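Local atomic coordinates of exonuclease mut-7 homolog (Aedes aegypti, PDB entry 7JW2), a protein that probably acts as a magnesium-dependent 3'-5' exoribonuclease that trims the 3' ends of microRNAs bound to AGO1. Residues T4-E9 with D188-L193; S38-T43 with S97-M102; S51-A56 with Y62-M67; S170-R175 with L182-L187. All blocks are in the same frame, centred on the assembly; numbering follows the deposited sequence.

Contact 1: residues T4-E9 with D188-L193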
loop_
_atom_site.group_PDB
_atom_site.type_symbol
_atom_site.label_atom_id
_atom_site.label_comp_id
_atom_site.label_asym_id
_atom_site.label_seq_id
_atom_site.Cartn_x
_atom_site.Cartn_y
_atom_site.Cartn_z
ATOM N N THR A 4 -25.056 -12.068 -12.992
ATOM C CA THR A 4 -23.637 -12.128 -13.309
ATOM C C THR A 4 -22.979 -10.788 -13.014
ATOM O O THR A 4 -23.639 -9.748 -12.957
ATOM C CB THR A 4 -23.397 -12.497 -14.777
ATOM O OG1 THR A 4 -24.118 -11.584 -15.611
ATOM C CG2 THR A 4 -23.857 -13.917 -15.060
ATOM N N LEU A 5 -21.657 -10.831 -12.836
ATOM C CA LEU A 5 -20.877 -9.629 -12.579
ATOM C C LEU A 5 -20.661 -8.854 -13.874
ATOM O O LEU A 5 -20.124 -9.394 -14.846
ATOM C CB LEU A 5 -19.531 -10.005 -11.960
ATOM C CG LEU A 5 -18.525 -8.880 -11.703
ATOM C CD1 LEU A 5 -19.110 -7.865 -10.741
ATOM C CD2 LEU A 5 -17.209 -9.438 -11.169
ATOM N N ARG A 6 -21.046 -7.575 -13.881
ATOM C CA ARG A 6 -20.914 -6.798 -15.107
ATOM C C ARG A 6 -19.498 -6.298 -15.354
ATOM O O ARG A 6 -19.196 -5.887 -16.481
ATOM C CB ARG A 6 -21.902 -5.627 -15.107
ATOM C CG ARG A 6 -21.719 -4.588 -14.035
ATOM C CD ARG A 6 -22.851 -3.590 -14.199
ATOM N NE ARG A 6 -22.908 -2.561 -13.172
ATOM C CZ ARG A 6 -22.077 -1.528 -13.112
ATOM N NH1 ARG A 6 -21.099 -1.406 -14.003
ATOM N NH2 ARG A 6 -22.213 -0.617 -12.156
ATOM N N LEU A 7 -18.618 -6.355 -14.361
ATOM C CA LEU A 7 -17.241 -5.929 -14.566
ATOM C C LEU A 7 -16.490 -6.900 -15.471
ATOM O O LEU A 7 -16.712 -8.114 -15.451
ATOM C CB LEU A 7 -16.512 -5.815 -13.230
ATOM C CG LEU A 7 -17.115 -4.854 -12.213
ATOM C CD1 LEU A 7 -16.265 -4.845 -10.943
ATOM C CD2 LEU A 7 -17.222 -3.458 -12.800
ATOM N N ASP A 8 -15.584 -6.342 -16.269
ATOM C CA ASP A 8 -14.674 -7.158 -17.057
ATOM C C ASP A 8 -13.755 -7.956 -16.136
ATOM O O ASP A 8 -13.458 -7.542 -15.010
ATOM C CB ASP A 8 -13.861 -6.267 -17.996
ATOM C CG ASP A 8 -12.742 -7.012 -18.689
ATOM O OD1 ASP A 8 -11.671 -6.408 -18.900
ATOM O OD2 ASP A 8 -12.931 -8.199 -19.029
ATOM N N GLU A 9 -13.308 -9.117 -16.626
ATOM C CA GLU A 9 -12.436 -9.980 -15.832
ATOM C C GLU A 9 -11.125 -9.292 -15.468
ATOM O O GLU A 9 -10.505 -9.639 -14.456
ATOM C CB GLU A 9 -12.152 -11.280 -16.586
ATOM C CG GLU A 9 -13.299 -12.270 -16.568
ATOM C CD GLU A 9 -13.150 -13.348 -17.626
ATOM O OE1 GLU A 9 -14.019 -14.245 -17.689
ATOM O OE2 GLU A 9 -12.162 -13.296 -18.393
ATOM N N ASP A 188 -20.522 -11.912 -4.788
ATOM C CA ASP A 188 -21.219 -11.809 -3.512
ATOM C C ASP A 188 -20.923 -10.473 -2.840
ATOM O O ASP A 188 -21.765 -9.957 -2.100
ATOM C CB ASP A 188 -20.877 -12.988 -2.594
ATOM C CG ASP A 188 -22.132 -13.639 -2.003
ATOM O OD1 ASP A 188 -23.031 -14.038 -2.784
ATOM O OD2 ASP A 188 -22.229 -13.728 -0.760
ATOM N N ALA A 189 -19.750 -9.895 -3.105
ATOM C CA ALA A 189 -19.483 -8.536 -2.647
ATOM C C ALA A 189 -20.099 -7.499 -3.588
ATOM O O ALA A 189 -20.770 -6.563 -3.130
ATOM C CB ALA A 189 -17.973 -8.324 -2.496
ATOM N N PHE A 190 -19.896 -7.645 -4.905
ATOM C CA PHE A 190 -20.326 -6.600 -5.839
ATOM C C PHE A 190 -21.844 -6.394 -5.821
ATOM O O PHE A 190 -22.322 -5.256 -5.964
ATOM C CB PHE A 190 -19.867 -6.918 -7.263
ATOM C CG PHE A 190 -20.093 -5.789 -8.244
ATOM C CD1 PHE A 190 -21.242 -5.746 -9.021
ATOM C CD2 PHE A 190 -19.152 -4.783 -8.388
ATOM C CE1 PHE A 190 -21.451 -4.711 -9.922
ATOM C CE2 PHE A 190 -19.344 -3.742 -9.288
ATOM C CZ PHE A 190 -20.505 -3.710 -10.061
ATOM N N CYS A 191 -22.620 -7.463 -5.649
ATOM C CA CYS A 191 -24.074 -7.306 -5.733
ATOM C C CYS A 191 -24.613 -6.426 -4.610
ATOM O O CYS A 191 -25.724 -5.884 -4.729
ATOM C CB CYS A 191 -24.762 -8.680 -5.744
ATOM S SG CYS A 191 -24.857 -9.543 -4.142
ATOM N N LEU A 192 -23.856 -6.270 -3.518
ATOM C CA LEU A 192 -24.293 -5.382 -2.448
ATOM C C LEU A 192 -24.342 -3.940 -2.930
ATOM O O LEU A 192 -25.251 -3.186 -2.547
ATOM C CB LEU A 192 -23.359 -5.517 -1.242
ATOM C CG LEU A 192 -23.163 -6.947 -0.727
ATOM C CD1 LEU A 192 -22.172 -6.920 0.432
ATOM C CD2 LEU A 192 -24.492 -7.575 -0.321
ATOM N N LEU A 193 -23.399 -3.551 -3.799
ATOM C CA LEU A 193 -23.441 -2.204 -4.375
ATOM C C LEU A 193 -24.681 -2.029 -5.234
ATOM O O LEU A 193 -25.363 -0.996 -5.153
ATOM C CB LEU A 193 -22.196 -1.928 -5.216
ATOM C CG LEU A 193 -20.843 -1.949 -4.491
ATOM C CD1 LEU A 193 -19.740 -2.173 -5.493
ATOM C CD2 LEU A 193 -20.610 -0.627 -3.752
#
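Leu-5, Arg-6 and Leu-7 gather round the ring of Phe-190. They join the N-terminal loop to helix 179-205 of the RNase H-like 3'-5' exonuclease domain. No hydrogen bond links the two segments, so the contact rests on packing against one phenyl group. The main aromatic interaction is CH-pi. Leu-5 CD1 lies over one ring face, 3.7 Å from the centroid of the Phe-190 ring and 26° off its normal. It is shifted toward the root of the ring and reaches Phe-190 CG at 3.4 Å. Phe-190 CG is anti to its own backbone N (chi1 -171°), which carries the ring out from the helix to the loop. Arg-6 meets the ring at its edge. Its chain is extended from CG to NE, and one guanidinium face lies against the rim carbon, with Arg-6 CZ 4.1 Å from Phe-190 CZ. The guanidinium and phenyl planes are 82° apart, so the rim points at a flat face. Arg-6 also touches Trp-58, as does Leu-193 of the helix. Apolar packing completes the contact: Leu-7 comes in obliquely and sets CD1 3.7 Å and CG 3.8 Å from Phe-190 CE2.

Contact 2: residues S38-T43 with S97-M102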
loop_
_atom_site.group_PDB
_atom_site.type_symbol
_atom_site.label_atom_id
_atom_site.label_comp_id
_atom_site.label_asym_id
_atom_site.label_seq_id
_atom_site.Cartn_x
_atom_site.Cartn_y
_atom_site.Cartn_z
ATOM N N SER A 38 -17.000 -12.337 2.729
ATOM C CA SER A 38 -15.894 -13.238 3.027
ATOM C C SER A 38 -16.336 -14.675 2.829
ATOM O O SER A 38 -17.532 -14.989 2.853
ATOM C CB SER A 38 -15.360 -13.021 4.446
ATOM O OG SER A 38 -16.323 -13.329 5.429
ATOM N N GLU A 39 -15.343 -15.541 2.620
ATOM C CA GLU A 39 -15.563 -16.975 2.515
ATOM C C GLU A 39 -14.669 -17.689 3.516
ATOM O O GLU A 39 -13.501 -17.327 3.699
ATOM C CB GLU A 39 -15.285 -17.514 1.093
ATOM C CG GLU A 39 -15.969 -16.765 -0.056
ATOM C CD GLU A 39 -17.468 -16.646 0.107
ATOM O OE1 GLU A 39 -18.035 -15.637 -0.378
ATOM O OE2 GLU A 39 -18.094 -17.551 0.716
ATOM N N TRP A 40 -15.210 -18.748 4.116
ATOM C CA TRP A 40 -14.560 -19.441 5.216
ATOM C C TRP A 40 -14.313 -20.896 4.855
ATOM O O TRP A 40 -15.072 -21.495 4.088
ATOM C CB TRP A 40 -15.426 -19.341 6.474
ATOM C CG TRP A 40 -15.530 -17.924 6.954
ATOM C CD1 TRP A 40 -16.271 -16.923 6.399
ATOM C CD2 TRP A 40 -14.838 -17.349 8.063
ATOM N NE1 TRP A 40 -16.092 -15.755 7.108
ATOM C CE2 TRP A 40 -15.211 -15.993 8.129
ATOM C CE3 TRP A 40 -13.943 -17.853 9.012
ATOM C CZ2 TRP A 40 -14.727 -15.135 9.108
ATOM C CZ3 TRP A 40 -13.458 -17.003 9.978
ATOM C CH2 TRP A 40 -13.851 -15.655 10.019
ATOM N N LYS A 41 -13.236 -21.444 5.399
ATOM C CA LYS A 41 -12.982 -22.869 5.238
ATOM C C LYS A 41 -14.125 -23.670 5.856
ATOM O O LYS A 41 -14.620 -23.312 6.929
ATOM C CB LYS A 41 -11.674 -23.248 5.919
ATOM C CG LYS A 41 -10.431 -22.570 5.401
ATOM C CD LYS A 41 -9.229 -23.199 6.094
ATOM C CE LYS A 41 -7.925 -22.551 5.698
ATOM N NZ LYS A 41 -6.780 -23.355 6.230
ATOM N N PRO A 42 -14.574 -24.753 5.217
ATOM C CA PRO A 42 -15.511 -25.658 5.893
ATOM C C PRO A 42 -14.923 -26.120 7.219
ATOM O O PRO A 42 -13.715 -26.311 7.347
ATOM C CB PRO A 42 -15.668 -26.819 4.905
ATOM C CG PRO A 42 -15.347 -26.238 3.573
ATOM C CD PRO A 42 -14.324 -25.144 3.818
ATOM N N THR A 43 -15.785 -26.270 8.217
ATOM C CA THR A 43 -15.347 -26.626 9.558
ATOM C C THR A 43 -15.878 -27.998 9.943
ATOM O O THR A 43 -16.947 -28.425 9.494
ATOM C CB THR A 43 -15.809 -25.598 10.590
ATOM O OG1 THR A 43 -17.234 -25.651 10.711
ATOM C CG2 THR A 43 -15.401 -24.214 10.152
ATOM N N SER A 97 -22.207 -8.542 11.499
ATOM C CA SER A 97 -21.768 -8.959 12.832
ATOM C C SER A 97 -21.206 -10.371 12.831
ATOM O O SER A 97 -20.289 -10.675 13.601
ATOM C CB SER A 97 -22.927 -8.872 13.826
ATOM O OG SER A 97 -23.212 -7.527 14.156
ATOM N N THR A 98 -21.734 -11.242 11.974
ATOM C CA THR A 98 -21.257 -12.616 11.924
ATOM C C THR A 98 -19.783 -12.670 11.531
ATOM O O THR A 98 -18.950 -13.201 12.276
ATOM C CB THR A 98 -22.111 -13.430 10.955
ATOM O OG1 THR A 98 -23.501 -13.189 11.220
ATOM C CG2 THR A 98 -21.818 -14.906 11.117
ATOM N N ASP A 99 -19.443 -12.116 10.361
ATOM C CA ASP A 99 -18.050 -12.149 9.912
ATOM C C ASP A 99 -17.145 -11.383 10.861
ATOM O O ASP A 99 -16.040 -11.844 11.175
ATOM C CB ASP A 99 -17.909 -11.562 8.507
ATOM C CG ASP A 99 -18.381 -12.504 7.410
ATOM O OD1 ASP A 99 -18.552 -13.717 7.675
ATOM O OD2 ASP A 99 -18.562 -12.018 6.263
ATOM N N ILE A 100 -17.586 -10.206 11.315
ATOM C CA ILE A 100 -16.703 -9.329 12.081
ATOM C C ILE A 100 -16.364 -9.940 13.433
ATOM O O ILE A 100 -15.208 -9.902 13.869
ATOM C CB ILE A 100 -17.325 -7.929 12.229
ATOM C CG1 ILE A 100 -17.352 -7.227 10.868
ATOM C CG2 ILE A 100 -16.519 -7.101 13.223
ATOM C CD1 ILE A 100 -18.130 -5.917 10.859
ATOM N N SER A 101 -17.356 -10.505 14.125
ATOM C CA SER A 101 -17.060 -11.181 15.386
ATOM C C SER A 101 -16.121 -12.358 15.169
ATOM O O SER A 101 -15.193 -12.584 15.958
ATOM C CB SER A 101 -18.354 -11.640 16.052
ATOM O OG SER A 101 -19.257 -10.556 16.153
ATOM N N MET A 102 -16.329 -13.106 14.085
ATOM C CA MET A 102 -15.475 -14.252 13.809
ATOM C C MET A 102 -14.060 -13.830 13.418
ATOM O O MET A 102 -13.102 -14.543 13.733
ATOM C CB MET A 102 -16.105 -15.109 12.716
ATOM C CG MET A 102 -15.593 -16.533 12.679
ATOM S SD MET A 102 -16.599 -17.588 11.600
ATOM C CE MET A 102 -18.114 -17.659 12.544
HETATM O O HOH W 1 -19.755 -12.741 3.820
#
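Asp-99 meets Ser-38 and Trp-40 through its two carboxylate oxygens. Asp-99 OD2 accepts a short hydrogen bond from Ser-38 OG, at 2.7 Å. The same Asp-99 OD2 accepts one from water 1 at 2.8 Å, and that water in turn accepts from Ser-38 N at 3.0 Å. The serine is thus tied to the carboxylate both directly and through solvent. OD1 takes the indole N-H, with Trp-40 NE1 3.2 Å from Asp-99 OD1. This N-H is shared: Trp-40 NE1 also donates to Ser-38 OG at 3.0 Å, and both bonds are similarly bent. Ser-38 OG and the indole N-H each meet the carboxylate from above its plane. The setting is the RNase H-like fold, with strand 33-40 in the central sheet beside helix 96-106. The axes of segments 38-40 and 97-102 are 62° apart and approach to 10.4 Å. About one turn further along, Met-102 makes a Met-aromatic contact. Its SD lies over the indole face, 3.6 Å from the centroid of the Trp-40 six-membered ring and 11° off the normal. An extended start to the side chain (chi1 -160°) carries Met-102 CG over the same face, above Trp-40 CH2 at 3.3 Å.

Contact 3: residues S51-A56 with Y62-M67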
loop_
_atom_site.group_PDB
_atom_site.type_symbol
_atom_site.label_atom_id
_atom_site.label_comp_id
_atom_site.label_asym_id
_atom_site.label_seq_id
_atom_site.Cartn_x
_atom_site.Cartn_y
_atom_site.Cartn_z
ATOM N N SER A 51 -10.839 -18.059 4.350
ATOM C CA SER A 51 -10.251 -18.358 3.049
ATOM C C SER A 51 -10.068 -17.102 2.201
ATOM O O SER A 51 -8.959 -16.834 1.728
ATOM C CB SER A 51 -11.118 -19.390 2.304
ATOM O OG SER A 51 -10.683 -19.541 0.964
ATOM N N LEU A 52 -11.140 -16.326 2.017
ATOM C CA LEU A 52 -11.143 -15.129 1.187
ATOM C C LEU A 52 -11.824 -13.997 1.931
ATOM O O LEU A 52 -12.754 -14.229 2.702
ATOM C CB LEU A 52 -11.904 -15.337 -0.136
ATOM C CG LEU A 52 -11.380 -16.363 -1.141
ATOM C CD1 LEU A 52 -12.333 -16.422 -2.326
ATOM C CD2 LEU A 52 -9.981 -16.006 -1.607
ATOM N N ILE A 53 -11.347 -12.771 1.690
ATOM C CA ILE A 53 -12.094 -11.547 1.987
ATOM C C ILE A 53 -12.235 -10.770 0.687
ATOM O O ILE A 53 -11.241 -10.541 -0.015
ATOM C CB ILE A 53 -11.401 -10.706 3.070
ATOM C CG1 ILE A 53 -11.410 -11.469 4.398
ATOM C CG2 ILE A 53 -12.133 -9.367 3.234
ATOM C CD1 ILE A 53 -10.502 -10.853 5.431
ATOM N N GLN A 54 -13.466 -10.393 0.344
ATOM C CA GLN A 54 -13.747 -9.745 -0.933
ATOM C C GLN A 54 -14.162 -8.294 -0.699
ATOM O O GLN A 54 -15.052 -8.028 0.113
ATOM C CB GLN A 54 -14.838 -10.475 -1.729
ATOM C CG GLN A 54 -14.622 -11.977 -1.970
ATOM C CD GLN A 54 -15.331 -12.842 -0.943
ATOM O OE1 GLN A 54 -14.706 -13.318 0.007
ATOM N NE2 GLN A 54 -16.631 -13.062 -1.136
ATOM N N LEU A 55 -13.508 -7.379 -1.411
ATOM C CA LEU A 55 -13.775 -5.945 -1.311
ATOM C C LEU A 55 -14.085 -5.410 -2.697
ATOM O O LEU A 55 -13.239 -5.494 -3.594
ATOM C CB LEU A 55 -12.579 -5.204 -0.708
ATOM C CG LEU A 55 -12.046 -5.815 0.589
ATOM C CD1 LEU A 55 -10.764 -5.143 1.072
ATOM C CD2 LEU A 55 -13.106 -5.798 1.680
ATOM N N ALA A 56 -15.276 -4.831 -2.862
ATOM C CA ALA A 56 -15.757 -4.383 -4.164
ATOM C C ALA A 56 -15.969 -2.874 -4.196
ATOM O O ALA A 56 -16.537 -2.301 -3.266
ATOM C CB ALA A 56 -17.077 -5.075 -4.522
ATOM N N TYR A 62 -11.692 -6.918 -5.458
ATOM C CA TYR A 62 -10.473 -7.518 -4.934
ATOM C C TYR A 62 -10.824 -8.702 -4.048
ATOM O O TYR A 62 -11.717 -8.615 -3.205
ATOM C CB TYR A 62 -9.679 -6.489 -4.130
ATOM C CG TYR A 62 -9.285 -5.271 -4.925
ATOM C CD1 TYR A 62 -10.091 -4.135 -4.945
ATOM C CD2 TYR A 62 -8.112 -5.246 -5.660
ATOM C CE1 TYR A 62 -9.725 -3.015 -5.668
ATOM C CE2 TYR A 62 -7.747 -4.132 -6.387
ATOM C CZ TYR A 62 -8.563 -3.025 -6.391
ATOM O OH TYR A 62 -8.203 -1.910 -7.115
ATOM N N MET A 63 -10.107 -9.802 -4.216
ATOM C CA MET A 63 -10.336 -10.990 -3.402
ATOM C C MET A 63 -9.032 -11.323 -2.701
ATOM O O MET A 63 -8.097 -11.809 -3.349
ATOM C CB MET A 63 -10.822 -12.150 -4.264
ATOM C CG MET A 63 -12.135 -11.797 -4.933
ATOM S SD MET A 63 -12.810 -13.126 -5.929
ATOM C CE MET A 63 -11.683 -13.141 -7.294
ATOM N N ILE A 64 -8.957 -11.031 -1.400
ATOM C CA ILE A 64 -7.743 -11.311 -0.633
ATOM C C ILE A 64 -7.705 -12.800 -0.314
ATOM O O ILE A 64 -8.584 -13.309 0.396
ATOM C CB ILE A 64 -7.682 -10.489 0.662
ATOM C CG1 ILE A 64 -7.867 -8.989 0.400
ATOM C CG2 ILE A 64 -6.349 -10.780 1.412
ATOM C CD1 ILE A 64 -8.201 -8.238 1.681
ATOM N N ASP A 65 -6.678 -13.493 -0.823
ATOM C CA ASP A 65 -6.483 -14.919 -0.546
ATOM C C ASP A 65 -5.722 -15.020 0.767
ATOM O O ASP A 65 -4.497 -14.848 0.809
ATOM C CB ASP A 65 -5.741 -15.614 -1.679
ATOM C CG ASP A 65 -5.683 -17.111 -1.485
ATOM O OD1 ASP A 65 -5.761 -17.553 -0.327
ATOM O OD2 ASP A 65 -5.585 -17.827 -2.494
ATOM N N VAL A 66 -6.458 -15.254 1.853
ATOM C CA VAL A 66 -5.837 -15.239 3.169
ATOM C C VAL A 66 -4.947 -16.456 3.347
ATOM O O VAL A 66 -3.954 -16.409 4.080
ATOM C CB VAL A 66 -6.928 -15.151 4.251
ATOM C CG1 VAL A 66 -6.325 -15.242 5.645
ATOM C CG2 VAL A 66 -7.717 -13.832 4.088
ATOM N N MET A 67 -5.279 -17.560 2.674
ATOM C CA MET A 67 -4.492 -18.780 2.808
ATOM C C MET A 67 -3.109 -18.631 2.188
ATOM O O MET A 67 -2.126 -19.155 2.726
ATOM C CB MET A 67 -5.239 -19.946 2.160
ATOM C CG MET A 67 -6.429 -20.413 2.959
ATOM S SD MET A 67 -7.291 -21.791 2.159
ATOM C CE MET A 67 -6.037 -23.053 2.221
#
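Ile-53 O takes the shortest polar bond here, from Ile-64 N at 2.7 Å. A weaker CA-H...O contact comes to Ile-53 O from Met-63 CA at 3.5 Å. The return bond, Ile-53 N to Ile-64 O, is 3.1 Å. In the next hydrogen-bonded pair, Leu-55 N to Tyr-62 O and Tyr-62 N to Leu-55 O are both 2.8 Å. Strands 50-56 and 61-65 thus make an antiparallel beta hairpin within the mixed sheet. On the edge toward strand 33-40, Ser-51 and Leu-52 both pair with Glu-39, a classic beta bulge. Val-66 N still donates to Ser-51 O at 3.0 Å, just past the end of strand 61-65. On one face, Leu-55 CD1 touches Ile-64 CD1 at 4.1 Å, packed against helices 18-28 and 73-84. On the other, under helix 179-205, Gln-54 CG packs on Met-63 CG at 3.9 Å. The glutamine bends at chi2 (96°), and its NE2 bonds Ala-185 O and Glu-39 OE1. Asp-65 is the N-cap of helix 66-69: its OD1 accepts from Val-68 N, and its OD2 forms a salt bridge with Arg-175 NE.

Contact 4: residues S170-R175 with L182-L187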
loop_
_atom_site.group_PDB
_atom_site.type_symbol
_atom_site.label_atom_id
_atom_site.label_comp_id
_atom_site.label_asym_id
_atom_site.label_seq_id
_atom_site.Cartn_x
_atom_site.Cartn_y
_atom_site.Cartn_z
ATOM N N SER A 170 -19.192 -24.531 -1.143
ATOM C CA SER A 170 -18.124 -25.271 -1.800
ATOM C C SER A 170 -16.895 -25.350 -0.894
ATOM O O SER A 170 -16.848 -24.784 0.207
ATOM C CB SER A 170 -17.777 -24.626 -3.133
ATOM O OG SER A 170 -17.227 -23.332 -2.912
ATOM N N ASN A 171 -15.870 -26.069 -1.360
ATOM C CA ASN A 171 -14.684 -26.291 -0.543
ATOM C C ASN A 171 -13.775 -25.085 -0.697
ATOM O O ASN A 171 -12.917 -25.027 -1.580
ATOM C CB ASN A 171 -13.983 -27.581 -0.953
ATOM C CG ASN A 171 -12.750 -27.834 -0.137
ATOM O OD1 ASN A 171 -12.407 -27.060 0.753
ATOM N ND2 ASN A 171 -12.062 -28.919 -0.437
ATOM N N TRP A 172 -13.964 -24.101 0.190
ATOM C CA TRP A 172 -13.163 -22.881 0.122
ATOM C C TRP A 172 -11.717 -23.074 0.564
ATOM O O TRP A 172 -10.912 -22.139 0.419
ATOM C CB TRP A 172 -13.836 -21.780 0.955
ATOM C CG TRP A 172 -15.135 -21.334 0.343
ATOM C CD1 TRP A 172 -16.399 -21.618 0.789
ATOM C CD2 TRP A 172 -15.292 -20.589 -0.865
ATOM N NE1 TRP A 172 -17.343 -21.078 -0.067
ATOM C CE2 TRP A 172 -16.687 -20.422 -1.078
ATOM C CE3 TRP A 172 -14.395 -20.003 -1.767
ATOM C CZ2 TRP A 172 -17.201 -19.739 -2.176
ATOM C CZ3 TRP A 172 -14.914 -19.296 -2.858
ATOM C CH2 TRP A 172 -16.305 -19.180 -3.052
ATOM N N ALA A 173 -11.347 -24.258 1.053
ATOM C CA ALA A 173 -9.968 -24.516 1.443
ATOM C C ALA A 173 -9.127 -25.083 0.309
ATOM O O ALA A 173 -7.899 -25.126 0.434
ATOM C CB ALA A 173 -9.930 -25.477 2.639
ATOM N N GLN A 174 -9.745 -25.510 -0.789
ATOM C CA GLN A 174 -8.954 -26.073 -1.874
ATOM C C GLN A 174 -8.207 -24.972 -2.625
ATOM O O GLN A 174 -8.690 -23.841 -2.760
ATOM C CB GLN A 174 -9.838 -26.886 -2.814
ATOM C CG GLN A 174 -10.603 -26.087 -3.844
ATOM C CD GLN A 174 -11.702 -26.912 -4.495
ATOM O OE1 GLN A 174 -11.700 -28.137 -4.408
ATOM N NE2 GLN A 174 -12.657 -26.245 -5.132
ATOM N N ARG A 175 -6.985 -25.285 -3.056
ATOM C CA ARG A 175 -6.179 -24.369 -3.843
ATOM C C ARG A 175 -5.575 -25.120 -5.024
ATOM O O ARG A 175 -5.043 -26.233 -4.844
ATOM C CB ARG A 175 -5.075 -23.725 -2.994
ATOM C CG ARG A 175 -5.555 -22.657 -1.995
ATOM C CD ARG A 175 -6.227 -21.489 -2.706
ATOM N NE ARG A 175 -6.599 -20.395 -1.803
ATOM C CZ ARG A 175 -7.716 -20.391 -1.076
ATOM N NH1 ARG A 175 -8.538 -21.437 -1.129
ATOM N NH2 ARG A 175 -8.011 -19.358 -0.296
ATOM N N LEU A 182 -14.347 -18.441 -7.628
ATOM C CA LEU A 182 -13.900 -17.051 -7.693
ATOM C C LEU A 182 -15.012 -16.147 -8.207
ATOM O O LEU A 182 -15.190 -15.026 -7.713
ATOM C CB LEU A 182 -12.655 -16.943 -8.572
ATOM C CG LEU A 182 -11.441 -17.676 -7.989
ATOM C CD1 LEU A 182 -10.421 -18.012 -9.074
ATOM C CD2 LEU A 182 -10.803 -16.868 -6.878
ATOM N N ARG A 183 -15.784 -16.620 -9.186
ATOM C CA ARG A 183 -16.877 -15.802 -9.711
ATOM C C ARG A 183 -17.951 -15.565 -8.653
ATOM O O ARG A 183 -18.430 -14.434 -8.480
ATOM C CB ARG A 183 -17.465 -16.463 -10.960
ATOM C CG ARG A 183 -16.565 -16.310 -12.180
ATOM C CD ARG A 183 -17.333 -16.435 -13.493
ATOM N NE ARG A 183 -18.132 -17.654 -13.550
ATOM C CZ ARG A 183 -17.867 -18.679 -14.353
ATOM N NH1 ARG A 183 -16.821 -18.627 -15.169
ATOM N NH2 ARG A 183 -18.647 -19.753 -14.343
ATOM N N TYR A 184 -18.339 -16.615 -7.932
ATOM C CA TYR A 184 -19.316 -16.473 -6.861
ATOM C C TYR A 184 -18.813 -15.512 -5.788
ATOM O O TYR A 184 -19.566 -14.655 -5.312
ATOM C CB TYR A 184 -19.640 -17.852 -6.260
ATOM C CG TYR A 184 -20.358 -17.765 -4.937
ATOM C CD1 TYR A 184 -21.743 -17.622 -4.878
ATOM C CD2 TYR A 184 -19.651 -17.766 -3.740
ATOM C CE1 TYR A 184 -22.404 -17.507 -3.662
ATOM C CE2 TYR A 184 -20.298 -17.654 -2.530
ATOM C CZ TYR A 184 -21.670 -17.511 -2.492
ATOM O OH TYR A 184 -22.310 -17.403 -1.286
ATOM N N ALA A 185 -17.547 -15.646 -5.393
ATOM C CA ALA A 185 -17.019 -14.802 -4.323
ATOM C C ALA A 185 -17.002 -13.336 -4.728
ATOM O O ALA A 185 -17.333 -12.458 -3.918
ATOM C CB ALA A 185 -15.615 -15.279 -3.923
ATOM N N ALA A 186 -16.595 -13.048 -5.965
ATOM C CA ALA A 186 -16.519 -11.654 -6.389
ATOM C C ALA A 186 -17.912 -11.041 -6.475
ATOM O O ALA A 186 -18.125 -9.896 -6.049
ATOM C CB ALA A 186 -15.784 -11.556 -7.726
ATOM N N LEU A 187 -18.868 -11.776 -7.031
ATOM C CA LEU A 187 -20.216 -11.248 -7.147
ATOM C C LEU A 187 -20.892 -11.096 -5.789
ATOM O O LEU A 187 -21.755 -10.221 -5.630
ATOM C CB LEU A 187 -21.039 -12.147 -8.072
ATOM C CG LEU A 187 -22.430 -11.625 -8.431
ATOM C CD1 LEU A 187 -22.363 -10.234 -9.056
ATOM C CD2 LEU A 187 -23.112 -12.616 -9.369
#
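The turn ahead of helix 179-205 of the exonuclease domain packs Trp-172 against Tyr-184 and Ala-185 on that helix. The contact is apolar, with no hydrogen bond between the segments. Trp-172 CZ2 lies 3.5 Å from Tyr-184 CD2, which sits at the edge of the indole and near its plane. The two rings meet rim to rim, with centroids of the Trp-172 six-membered ring and the Tyr-184 ring 5.9 Å apart and planes at 36°. Neither ring covers a face of the other. With chi1 at 165° the phenol of Tyr-184 swings away from the backbone N and out to the loop. Ala-185 adds its methyl, with CB 4.1 Å from Trp-172 CH2. Bonds within the loop help set its shape. Asn-171 to Gln-174 is a type I beta turn. Asn-171 OD1 accepts from Ala-173 N at 3.0 Å, an Asx turn. Arg-175 NH1 bonds both Trp-172 O and Gln-174 O at 2.9 Å. Both oxygens lie close to the guanidinium plane, while NH1 sits above each carbonyl plane. Trp-172 NE1 donates to Gln-168 O, so the indole is held at its polar corner as well as its apolar rim. Around this buried contact, Leu-52 of strand 50-56 touches Trp-172, Arg-175 and Ala-185, while Met-63 of strand 61-65 lies against Leu-182, Ala-185 and Ala-186 of the helix.

In the fold
Contacts 2 and 3 include strands of the mixed sheet; contacts 1 and 4 join loops to helix 179-205, which packs on it. Contact 1 closes a loop of chain that holds the other three. Contact 3 lies within contact 2 along the chain, and contact 4 follows both. The centres of contacts 1 and 4 are about 14 Å apart. Contacts 2 and 3 meet through neighbouring strands 33-40 and 50-56. Their centres are about 12 Å apart. Contacts 3 and 4 are closest, with centres about 10 Å apart, and Ser-51 OG probably hydrogen-bonds Trp-172 O. The centres of contacts 1 and 2 lie about 20 Å apart, on opposite sides of the chain's centre. Together the contacts tie the N-terminal loop and the 170-175 turn to helix 179-205, and the sheet to helix 96-106.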